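Local coordinates for VgrG protein (Vibrio cholerae, PDB 4DTL) that probably cross-links actin through its actin cross-linking domain, a reaction driven by ATP, which is bound here together with manganese, at residues 59-64 against 90-95; 26-31 against 174-179. All coordinates share one frame; numbering follows the deposited sequence.

Contact 1: 59-64 against 90-95; sequences MLTKDM and ELVSYP. With MN (manganese (II) ion), chain E; ATP (adenosine-5'-triphosphate), chain B.
Met59 to Thr61 pair antiparallel with Glu90 to Val92, the short strand axes 5.0 Å apart and their directions 138° from one another, through two pairs of backbone hydrogen bonds, Met59 with Val92 and Thr61 with Glu90. Thr61 adds a side-chain bond: with chi1 at 72°, its hydroxyl sits between its own N and carbonyl carbon, and OG1 donates to Glu90 O at 2.6 Å. Thr61 N reaches the same oxygen from the opposite face of the carbonyl plane, so two donors grip it. A water links OG1 to Glu90 OE1. The extended Glu90 side chain, CG anti to the backbone N, carries OE1 to 2.3 Å from a manganese ion. Asp63 crosses Glu90 at a slant, yet the two carboxylates stack with planes 14° apart; Asp63 OD2 and Glu90 OE2 approach to 3.9 Å, a like-charge pair that the nearby metal probably eases. At the other end Met59 SD lies 5.1 Å from the centre of the Tyr94 ring, an oblique Met-aromatic contact, and Met59 CG comes 3.6 Å from Tyr94 CZ, while Tyr94 OH bonds to Pro14 O. Ser93 O accepts from ATP O2' and Pro95 packs on the adenine, so strand 90-93 and the loop after it form one wall of a metal-nucleotide site.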
loop_
_atom_site.group_PDB
_atom_site.type_symbol
_atom_site.label_atom_id
_atom_site.label_comp_id
_atom_site.label_asym_id
_atom_site.label_seq_id
_atom_site.Cartn_x
_atom_site.Cartn_y
_atom_site.Cartn_z
ATOM N N MET A 59 -12.350 -0.158 -5.069
ATOM C CA MET A 59 -12.826 1.165 -4.684
ATOM C C MET A 59 -12.460 2.202 -5.756
ATOM O O MET A 59 -11.411 2.114 -6.393
ATOM C CB MET A 59 -12.167 1.616 -3.373
ATOM C CG MET A 59 -12.411 0.714 -2.186
ATOM S SD MET A 59 -11.341 1.245 -0.851
ATOM C CE MET A 59 -12.024 0.248 0.503
ATOM N N LEU A 60 -13.307 3.218 -5.902
ATOM C CA LEU A 60 -13.088 4.362 -6.790
ATOM C C LEU A 60 -12.573 5.468 -5.880
ATOM O O LEU A 60 -13.298 5.918 -4.993
ATOM C CB LEU A 60 -14.396 4.772 -7.507
ATOM C CG LEU A 60 -14.669 4.088 -8.835
ATOM C CD1 LEU A 60 -15.274 2.725 -8.645
ATOM C CD2 LEU A 60 -15.605 4.902 -9.635
ATOM N N THR A 61 -11.293 5.823 -6.012
ATOM C CA THR A 61 -10.660 6.793 -5.116
ATOM C C THR A 61 -9.990 7.964 -5.826
ATOM O O THR A 61 -9.581 7.863 -6.990
ATOM C CB THR A 61 -9.580 6.105 -4.210
ATOM O OG1 THR A 61 -8.445 5.757 -5.007
ATOM C CG2 THR A 61 -10.096 4.884 -3.435
ATOM N N LYS A 62 -9.809 9.058 -5.079
ATOM C CA LYS A 62 -9.042 10.200 -5.565
ATOM C C LYS A 62 -7.600 9.917 -5.113
ATOM O O LYS A 62 -7.386 9.386 -4.011
ATOM C CB LYS A 62 -9.561 11.560 -5.050
ATOM C CG LYS A 62 -9.622 11.702 -3.536
ATOM C CD LYS A 62 -9.663 13.145 -3.101
ATOM C CE LYS A 62 -10.061 13.235 -1.654
ATOM N NZ LYS A 62 -10.111 14.633 -1.158
ATOM N N ASP A 63 -6.624 10.222 -5.980
ATOM C CA ASP A 63 -5.222 9.950 -5.693
ATOM C C ASP A 63 -4.334 11.208 -5.618
ATOM O O ASP A 63 -4.249 11.845 -4.572
ATOM C CB ASP A 63 -4.680 8.891 -6.675
ATOM C CG ASP A 63 -3.278 8.364 -6.385
ATOM O OD1 ASP A 63 -2.857 8.382 -5.191
ATOM O OD2 ASP A 63 -2.619 7.898 -7.334
ATOM N N MET A 64 -3.693 11.566 -6.728
ATOM C CA MET A 64 -2.778 12.697 -6.832
ATOM C C MET A 64 -3.487 14.025 -7.112
ATOM O O MET A 64 -4.160 14.154 -8.137
ATOM C CB MET A 64 -1.735 12.404 -7.925
ATOM C CG MET A 64 -0.311 12.281 -7.398
ATOM S SD MET A 64 -0.056 10.848 -6.295
ATOM C CE MET A 64 0.990 9.797 -7.321
ATOM N N GLU A 90 -7.666 6.604 -8.850
ATOM C CA GLU A 90 -6.970 5.366 -8.595
ATOM C C GLU A 90 -7.962 4.297 -8.211
ATOM O O GLU A 90 -8.754 4.490 -7.291
ATOM C CB GLU A 90 -5.908 5.536 -7.525
ATOM C CG GLU A 90 -5.031 4.306 -7.382
ATOM C CD GLU A 90 -4.057 4.395 -6.236
ATOM O OE1 GLU A 90 -4.505 4.694 -5.107
ATOM O OE2 GLU A 90 -2.849 4.150 -6.457
ATOM N N LEU A 91 -7.901 3.166 -8.915
ATOM C CA LEU A 91 -8.756 2.014 -8.638
ATOM C C LEU A 91 -7.998 1.117 -7.660
ATOM O O LEU A 91 -6.869 0.697 -7.950
ATOM C CB LEU A 91 -9.161 1.273 -9.930
ATOM C CG LEU A 91 -9.783 2.103 -11.068
ATOM C CD1 LEU A 91 -10.289 1.192 -12.183
ATOM C CD2 LEU A 91 -10.896 3.016 -10.571
ATOM N N VAL A 92 -8.578 0.925 -6.461
ATOM C CA VAL A 92 -7.968 0.167 -5.360
ATOM C C VAL A 92 -8.765 -1.101 -5.087
ATOM O O VAL A 92 -9.872 -1.036 -4.534
ATOM C CB VAL A 92 -7.783 1.041 -4.083
ATOM C CG1 VAL A 92 -7.054 0.271 -2.991
ATOM C CG2 VAL A 92 -7.032 2.337 -4.395
ATOM N N SER A 93 -8.200 -2.260 -5.472
ATOM C CA SER A 93 -8.893 -3.529 -5.285
ATOM C C SER A 93 -9.119 -3.920 -3.837
ATOM O O SER A 93 -8.377 -3.499 -2.948
ATOM C CB SER A 93 -8.192 -4.657 -6.034
ATOM O OG SER A 93 -7.053 -5.103 -5.318
ATOM N N TYR A 94 -10.183 -4.693 -3.606
ATOM C CA TYR A 94 -10.442 -5.287 -2.315
ATOM C C TYR A 94 -9.517 -6.522 -2.336
ATOM O O TYR A 94 -9.447 -7.209 -3.367
ATOM C CB TYR A 94 -11.927 -5.662 -2.189
ATOM C CG TYR A 94 -12.770 -4.468 -1.800
ATOM C CD1 TYR A 94 -13.306 -3.624 -2.768
ATOM C CD2 TYR A 94 -12.970 -4.141 -0.464
ATOM C CE1 TYR A 94 -14.064 -2.512 -2.416
ATOM C CE2 TYR A 94 -13.718 -3.027 -0.099
ATOM C CZ TYR A 94 -14.255 -2.208 -1.080
ATOM O OH TYR A 94 -14.985 -1.112 -0.706
ATOM N N PRO A 95 -8.709 -6.778 -1.284
ATOM C CA PRO A 95 -7.802 -7.936 -1.336
ATOM C C PRO A 95 -8.519 -9.266 -1.523
ATOM O O PRO A 95 -9.688 -9.414 -1.147
ATOM C CB PRO A 95 -7.091 -7.888 0.021
ATOM C CG PRO A 95 -8.036 -7.141 0.914
ATOM C CD PRO A 95 -8.602 -6.086 0.017
HETATM MN MN MN E . -3.160 4.270 -3.309
HETATM P PG ATP B . -0.581 5.142 -1.865
HETATM O O1G ATP B . -1.625 5.369 -2.913
HETATM O O2G ATP B . 0.703 4.677 -2.472
HETATM O O3G ATP B . -0.339 6.404 -1.096
HETATM P PB ATP B . -2.534 3.959 -0.479
HETATM O O1B ATP B . -2.865 5.055 0.456
HETATM O O2B ATP B . -3.365 4.066 -1.724
HETATM O O3B ATP B . -1.080 4.005 -0.845
HETATM P PA ATP B . -4.286 1.930 0.052
HETATM O O1A ATP B . -4.957 1.694 1.359
HETATM O O2A ATP B . -5.169 2.819 -0.831
HETATM O O3A ATP B . -2.932 2.568 0.207
HETATM O "O5'" ATP B . -4.092 0.520 -0.681
HETATM C "C5'" ATP B . -3.594 -0.587 0.081
HETATM C "C4'" ATP B . -3.408 -1.792 -0.797
HETATM O "O4'" ATP B . -3.283 -2.942 0.065
HETATM C "C3'" ATP B . -4.565 -2.096 -1.745
HETATM O "O3'" ATP B . -4.067 -2.508 -3.006
HETATM C "C2'" ATP B . -5.340 -3.185 -1.007
HETATM O "O2'" ATP B . -6.062 -4.042 -1.878
HETATM C "C1'" ATP B . -4.220 -3.925 -0.303
HETATM N N9 ATP B . -4.614 -4.665 0.889
HETATM C C8 ATP B . -5.409 -4.231 1.914
HETATM N N7 ATP B . -5.630 -5.132 2.838
HETATM C C5 ATP B . -4.922 -6.238 2.390
HETATM C C6 ATP B . -4.734 -7.530 2.928
HETATM N N6 ATP B . -5.316 -7.959 4.056
HETATM N N1 ATP B . -3.930 -8.381 2.251
HETATM C C2 ATP B . -3.375 -7.972 1.108
HETATM N N3 ATP B . -3.503 -6.794 0.494
HETATM C C4 ATP B . -4.287 -5.966 1.195
HETATM O O HOH W 1 -6.014 6.422 -3.457
HETATM O O HOH W 2 -0.498 6.277 -7.840
#

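Contact 2: 26-31 against 174-179; sequences GIENEL and QATVGV. With MN (manganese (II) ion), chain D; MN (manganese (II) ion), chain E; ATP (adenosine-5'-triphosphate), chain B.
Gly26 to Glu28 run antiparallel to Gln174 to Thr176, the axes 4.6 Å apart and 165° between directions, in a regular antiparallel beta pair at the floor of the ATP site. Gly26 with Thr176 and Glu28 with Gln174 are the hydrogen-bonded pairs, with two backbone bonds each; Ile27 and Ala175 form the non-hydrogen-bonded pair between them. On the face away from the nucleotide, Ile27 CG2 lies loosely against Ala175 CB, and Met111 of helix 101-124 also packs on Ile27.

The face bearing Glu28, Gln174 and Thr176 meets the ATP and its metals. Glu28, with CG beside its backbone N (chi1 -68°) and the chain extended beyond, sends its carboxylate between two manganese ions. Both oxygens hold the first, OE1 at 2.3 Å and OE2 at 2.5 Å, and OE2 also binds the second at 2.2 Å, making OE2 a bridging ligand. The first ion takes ATP O2G as well; the second takes O1G and, at a doubtfully short distance in the model, O2B, with Glu90 OE1 as a further ligand. The two positive ions would offset the charge that Glu28 brings close to the phosphates. Gln174 crosses Glu28 on a slant, its CB 3.6 Å from Glu28 OE1.

Further along, the ribose rests on Thr176, whose CB and CG2 both approach ATP O4'. Across from it Gly26 brings its CA to 3.2 Å from ATP O2', so that this sugar hydroxyl sits directly against the glycine backbone. Ile27 O accepts a weak hydrogen bond from ATP O3'. One water ties the strands and the sugar together: it donates to Glu28 OE1 at 2.6 Å and is also hydrogen-bonded to Thr176 OG1 at 2.8 Å and to ATP O3'.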
loop_
_atom_site.group_PDB
_atom_site.type_symbol
_atom_site.label_atom_id
_atom_site.label_comp_id
_atom_site.label_asym_id
_atom_site.label_seq_id
_atom_site.Cartn_x
_atom_site.Cartn_y
_atom_site.Cartn_z
ATOM N N GLY A 26 -3.601 -7.445 -3.074
ATOM C CA GLY A 26 -4.385 -6.271 -3.410
ATOM C C GLY A 26 -3.638 -5.461 -4.442
ATOM O O GLY A 26 -2.410 -5.453 -4.448
ATOM N N ILE A 27 -4.357 -4.771 -5.311
ATOM C CA ILE A 27 -3.751 -3.963 -6.369
ATOM C C ILE A 27 -4.249 -2.508 -6.367
ATOM O O ILE A 27 -5.360 -2.221 -5.915
ATOM C CB ILE A 27 -3.875 -4.633 -7.773
ATOM C CG1 ILE A 27 -5.342 -4.750 -8.254
ATOM C CG2 ILE A 27 -3.134 -5.971 -7.839
ATOM C CD1 ILE A 27 -5.518 -4.932 -9.755
ATOM N N GLU A 28 -3.401 -1.601 -6.864
ATOM C CA GLU A 28 -3.670 -0.175 -7.039
ATOM C C GLU A 28 -3.433 0.152 -8.503
ATOM O O GLU A 28 -2.408 -0.239 -9.076
ATOM C CB GLU A 28 -2.775 0.680 -6.151
ATOM C CG GLU A 28 -3.084 0.537 -4.678
ATOM C CD GLU A 28 -2.007 1.160 -3.817
ATOM O OE1 GLU A 28 -0.976 0.494 -3.576
ATOM O OE2 GLU A 28 -2.148 2.357 -3.484
ATOM N N ASN A 29 -4.389 0.846 -9.117
ATOM C CA ASN A 29 -4.350 1.159 -10.539
ATOM C C ASN A 29 -4.743 2.618 -10.839
ATOM O O ASN A 29 -5.928 2.968 -10.891
ATOM C CB ASN A 29 -5.282 0.184 -11.261
ATOM C CG ASN A 29 -5.141 0.134 -12.754
ATOM O OD1 ASN A 29 -4.062 0.367 -13.307
ATOM N ND2 ASN A 29 -6.224 -0.245 -13.429
ATOM N N GLU A 30 -3.739 3.473 -11.004
ATOM C CA GLU A 30 -3.974 4.882 -11.316
ATOM C C GLU A 30 -4.308 5.076 -12.791
ATOM O O GLU A 30 -3.535 4.657 -13.659
ATOM C CB GLU A 30 -2.787 5.731 -10.908
ATOM C CG GLU A 30 -3.089 7.220 -10.930
ATOM C CD GLU A 30 -1.880 8.116 -10.768
ATOM O OE1 GLU A 30 -2.055 9.263 -10.294
ATOM O OE2 GLU A 30 -0.754 7.681 -11.111
ATOM N N LEU A 31 -5.492 5.646 -13.065
ATOM C CA LEU A 31 -5.988 5.802 -14.425
ATOM C C LEU A 31 -5.350 6.987 -15.141
ATOM O O LEU A 31 -4.920 7.953 -14.511
ATOM C CB LEU A 31 -7.537 5.872 -14.452
ATOM C CG LEU A 31 -8.305 4.670 -13.914
ATOM C CD1 LEU A 31 -9.767 4.965 -13.875
ATOM C CD2 LEU A 31 -8.019 3.401 -14.718
ATOM N N GLN A 174 0.573 -0.702 -8.727
ATOM C CA GLN A 174 1.186 -1.265 -7.528
ATOM C C GLN A 174 0.423 -2.507 -7.089
ATOM O O GLN A 174 -0.724 -2.708 -7.467
ATOM C CB GLN A 174 1.153 -0.254 -6.395
ATOM C CG GLN A 174 2.433 0.540 -6.245
ATOM C CD GLN A 174 2.181 1.998 -6.161
ATOM O OE1 GLN A 174 1.892 2.540 -5.105
ATOM N NE2 GLN A 174 2.219 2.646 -7.290
ATOM N N ALA A 175 1.092 -3.355 -6.316
ATOM C CA ALA A 175 0.533 -4.567 -5.748
ATOM C C ALA A 175 0.955 -4.620 -4.282
ATOM O O ALA A 175 2.030 -4.115 -3.930
ATOM C CB ALA A 175 1.076 -5.771 -6.490
ATOM N N THR A 176 0.091 -5.183 -3.421
ATOM C CA THR A 176 0.347 -5.339 -1.987
ATOM C C THR A 176 0.093 -6.776 -1.629
ATOM O O THR A 176 -0.989 -7.278 -1.910
ATOM C CB THR A 176 -0.433 -4.309 -1.134
ATOM O OG1 THR A 176 0.004 -2.983 -1.458
ATOM C CG2 THR A 176 -0.273 -4.541 0.361
ATOM N N VAL A 177 1.094 -7.442 -1.044
ATOM C CA VAL A 177 1.040 -8.862 -0.696
ATOM C C VAL A 177 1.029 -8.978 0.824
ATOM O O VAL A 177 1.834 -8.328 1.494
ATOM C CB VAL A 177 2.212 -9.665 -1.373
ATOM C CG1 VAL A 177 2.340 -11.090 -0.822
ATOM C CG2 VAL A 177 2.063 -9.699 -2.893
ATOM N N GLY A 178 0.108 -9.792 1.338
ATOM C CA GLY A 178 -0.031 -10.057 2.762
ATOM C C GLY A 178 0.265 -11.505 3.062
ATOM O O GLY A 178 -0.327 -12.401 2.460
ATOM N N VAL A 179 1.199 -11.747 3.975
ATOM C CA VAL A 179 1.621 -13.099 4.377
ATOM C C VAL A 179 1.588 -13.241 5.895
ATOM O O VAL A 179 1.720 -12.227 6.587
ATOM C CB VAL A 179 3.030 -13.480 3.828
ATOM C CG1 VAL A 179 3.047 -13.577 2.304
ATOM C CG2 VAL A 179 4.107 -12.519 4.328
HETATM MN MN MN D . 0.311 2.331 -3.012
HETATM MN MN MN E . -3.160 4.270 -3.309
HETATM P PG ATP B . -0.581 5.142 -1.865
HETATM O O1G ATP B . -1.625 5.369 -2.913
HETATM O O2G ATP B . 0.703 4.677 -2.472
HETATM O O3G ATP B . -0.339 6.404 -1.096
HETATM P PB ATP B . -2.534 3.959 -0.479
HETATM O O1B ATP B . -2.865 5.055 0.456
HETATM O O2B ATP B . -3.365 4.066 -1.724
HETATM O O3B ATP B . -1.080 4.005 -0.845
HETATM P PA ATP B . -4.286 1.930 0.052
HETATM O O1A ATP B . -4.957 1.694 1.359
HETATM O O2A ATP B . -5.169 2.819 -0.831
HETATM O O3A ATP B . -2.932 2.568 0.207
HETATM O "O5'" ATP B . -4.092 0.520 -0.681
HETATM C "C5'" ATP B . -3.594 -0.587 0.081
HETATM C "C4'" ATP B . -3.408 -1.792 -0.797
HETATM O "O4'" ATP B . -3.283 -2.942 0.065
HETATM C "C3'" ATP B . -4.565 -2.096 -1.745
HETATM O "O3'" ATP B . -4.067 -2.508 -3.006
HETATM C "C2'" ATP B . -5.340 -3.185 -1.007
HETATM O "O2'" ATP B . -6.062 -4.042 -1.878
HETATM C "C1'" ATP B . -4.220 -3.925 -0.303
HETATM N N9 ATP B . -4.614 -4.665 0.889
HETATM C C8 ATP B . -5.409 -4.231 1.914
HETATM N N7 ATP B . -5.630 -5.132 2.838
HETATM C C5 ATP B . -4.922 -6.238 2.390
HETATM C C6 ATP B . -4.734 -7.530 2.928
HETATM N N6 ATP B . -5.316 -7.959 4.056
HETATM N N1 ATP B . -3.930 -8.381 2.251
HETATM C C2 ATP B . -3.375 -7.972 1.108
HETATM N N3 ATP B . -3.503 -6.794 0.494
HETATM C C4 ATP B . -4.287 -5.966 1.195
HETATM O O HOH W 3 -1.222 -2.123 -3.829
#

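How the contacts relate
Strands 24-30 and 85-97 are neighbours, so contact 1 and contact 2 line up across continuous strand pairing with centres about 9 Å apart. The two strands are joined by backbone bonds, among them one between Leu91 O and Asn29 N at 2.7 Å, and Ser93 OG also lies 2.7 Å from Ile27 N, probably hydrogen-bonded. Along the chain, contact 1 is nested within the loop that contact 2 closes. Both share the ATP and one manganese ion, to which contact 1 contributes Glu90 and contact 2 Glu28; Glu90 OE2 also packs 3.5 Å from Glu28 CB. The ribose straddles the seam, its O2' held by contact 1 and its O3' only weakly by Ile27 O of contact 2.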